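Local atomic coordinates of MYB21 (Trichomonas vaginalis, PDB entry 3OSG), a protein that binds MRE-1 promoter element DNA through its R2R3 Myb domain, the part in this fragment, and probably acts as a nuclear transcription factor. Residues E20-A25 and K34-T39. Sequence-based numbering, arbitrary orientation.
Sequences EMLKRA and KMIAAT
Ile36 reaches from the short helix 33-38 onto Ala25 of helix 16-29, and the CA atoms of this pair, 5.9 Å apart, mark the nearest approach of the two backbones. Outward from CB, the Ile36 chain forks. CG2, placed anti to the backbone N by a chi1 of -74°, goes to the methyl of Ala25, with Ile36 CG2 and Ala25 CB 3.8 Å apart. The same methyl also meets one branch of Leu22, Ile36 CG2 lying 4.2 Å from Leu22 CD2, the two side chains crossing at about a right angle. On the other limb, Ile36 CG1 sits 4.1 Å from Ala25 CB and also comes beside the carbonyl oxygen of Ala25. The tip stays beside that carbonyl, with Ile36 CD1 4.0 Å from Ala25 O. Val26 and His29 of helix 16-29 also touch Ile36. Both segments belong to a Myb-like DNA-binding domain of the helix-turn-helix clan, part of this R2R3 fragment, and here helices 16-29 and 33-38 meet. Leu22 links the contact to helix 45-56 by packing on Arg51 and Leu56, with Phe14 and Phe40 also against it. One turn on from Ile36, its carbonyl oxygen takes two bonds from Thr39, one from the backbone N and one from the hydroxyl, Thr39 OG1 to Ile36 O being 3.0 Å with a C=O...O angle of 162°. A chi1 of 83° swings OG1 back to that carbonyl. Met21, its chain extended beyond CG, stretches toward Thr39, though the placing of its terminal methyl is doubtful, and its side chain also touches Phe40.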
loop_
_atom_site.group_PDB
_atom_site.type_symbol
_atom_site.label_atom_id
_atom_site.label_comp_id
_atom_site.label_asym_id
_atom_site.label_seq_id
_atom_site.Cartn_x
_atom_site.Cartn_y
_atom_site.Cartn_z
ATOM N N GLU A 20 11.114 9.906 -2.694
ATOM C CA GLU A 20 11.181 11.351 -2.897
ATOM C C GLU A 20 11.015 11.696 -4.375
ATOM O O GLU A 20 10.152 12.492 -4.741
ATOM C CB GLU A 20 12.494 11.916 -2.358
ATOM C CG GLU A 20 12.438 12.240 -0.873
ATOM C CD GLU A 20 11.206 13.056 -0.494
ATOM O OE1 GLU A 20 10.992 14.146 -1.079
ATOM O OE2 GLU A 20 10.449 12.605 0.398
ATOM N N MET A 21 11.853 11.085 -5.205
ATOM C CA MET A 21 11.705 11.109 -6.649
ATOM C C MET A 21 10.248 10.924 -7.097
ATOM O O MET A 21 9.711 11.751 -7.840
ATOM C CB MET A 21 12.592 10.021 -7.250
ATOM C CG MET A 21 12.804 10.130 -8.736
ATOM S SD MET A 21 14.334 9.324 -9.256
ATOM C CE MET A 21 14.001 9.153 -11.006
ATOM N N LEU A 22 9.600 9.858 -6.628
ATOM C CA LEU A 22 8.240 9.544 -7.076
ATOM C C LEU A 22 7.267 10.654 -6.715
ATOM O O LEU A 22 6.422 11.043 -7.527
ATOM C CB LEU A 22 7.760 8.218 -6.470
ATOM C CG LEU A 22 6.801 7.340 -7.293
ATOM C CD1 LEU A 22 6.230 6.193 -6.467
ATOM C CD2 LEU A 22 5.680 8.126 -7.904
ATOM N N LYS A 23 7.372 11.151 -5.488
ATOM C CA LYS A 23 6.512 12.241 -5.030
ATOM C C LYS A 23 6.648 13.469 -5.944
ATOM O O LYS A 23 5.666 14.149 -6.228
ATOM C CB LYS A 23 6.854 12.639 -3.596
ATOM C CG LYS A 23 6.663 11.555 -2.553
ATOM C CD LYS A 23 7.213 12.031 -1.210
ATOM C CE LYS A 23 7.317 10.886 -0.203
ATOM N NZ LYS A 23 8.170 11.223 0.983
ATOM N N ARG A 24 7.872 13.743 -6.387
ATOM C CA ARG A 24 8.140 14.856 -7.297
ATOM C C ARG A 24 7.502 14.612 -8.653
ATOM O O ARG A 24 6.832 15.488 -9.208
ATOM C CB ARG A 24 9.646 15.046 -7.485
ATOM C CG ARG A 24 10.363 15.630 -6.291
ATOM C CD ARG A 24 11.850 15.809 -6.570
ATOM N NE ARG A 24 12.632 15.753 -5.334
ATOM C CZ ARG A 24 13.398 14.726 -4.969
ATOM N NH1 ARG A 24 13.511 13.655 -5.750
ATOM N NH2 ARG A 24 14.065 14.778 -3.821
ATOM N N ALA A 25 7.719 13.412 -9.176
ATOM C CA ALA A 25 7.181 13.021 -10.469
ATOM C C ALA A 25 5.665 13.133 -10.505
ATOM O O ALA A 25 5.085 13.513 -11.520
ATOM C CB ALA A 25 7.626 11.617 -10.820
ATOM N N LYS A 34 2.997 5.871 -16.931
ATOM C CA LYS A 34 4.003 5.504 -17.921
ATOM C C LYS A 34 5.073 6.565 -18.058
ATOM O O LYS A 34 6.256 6.249 -18.147
ATOM C CB LYS A 34 3.383 5.229 -19.289
ATOM C CG LYS A 34 2.873 3.829 -19.438
ATOM C CD LYS A 34 2.676 3.470 -20.907
ATOM C CE LYS A 34 2.478 1.967 -21.073
ATOM N NZ LYS A 34 3.204 1.421 -22.261
ATOM N N MET A 35 4.659 7.823 -18.105
ATOM C CA MET A 35 5.620 8.900 -18.209
ATOM C C MET A 35 6.412 8.933 -16.911
ATOM O O MET A 35 7.644 9.045 -16.913
ATOM C CB MET A 35 4.904 10.229 -18.447
ATOM C CG MET A 35 5.824 11.374 -18.829
ATOM S SD MET A 35 6.605 11.154 -20.449
ATOM C CE MET A 35 5.268 10.415 -21.370
ATOM N N ILE A 36 5.708 8.811 -15.790
ATOM C CA ILE A 36 6.389 8.817 -14.512
ATOM C C ILE A 36 7.463 7.732 -14.473
ATOM O O ILE A 36 8.609 8.018 -14.162
ATOM C CB ILE A 36 5.415 8.669 -13.355
ATOM C CG1 ILE A 36 4.664 9.984 -13.163
ATOM C CG2 ILE A 36 6.173 8.291 -12.067
ATOM C CD1 ILE A 36 3.547 9.923 -12.164
ATOM N N ALA A 37 7.105 6.506 -14.843
ATOM C CA ALA A 37 8.036 5.375 -14.740
ATOM C C ALA A 37 9.216 5.490 -15.718
ATOM O O ALA A 37 10.276 4.892 -15.511
ATOM C CB ALA A 37 7.292 4.048 -14.950
ATOM N N ALA A 38 9.032 6.249 -16.790
ATOM C CA ALA A 38 10.123 6.456 -17.735
ATOM C C ALA A 38 11.328 7.108 -17.057
ATOM O O ALA A 38 12.462 6.921 -17.478
ATOM C CB ALA A 38 9.657 7.293 -18.937
ATOM N N THR A 39 11.088 7.866 -15.998
ATOM C CA THR A 39 12.167 8.580 -15.332
ATOM C C THR A 39 12.869 7.716 -14.287
ATOM O O THR A 39 13.853 8.143 -13.692
ATOM C CB THR A 39 11.648 9.882 -14.704
ATOM O OG1 THR A 39 11.075 9.605 -13.431
ATOM C CG2 THR A 39 10.565 10.500 -15.596
#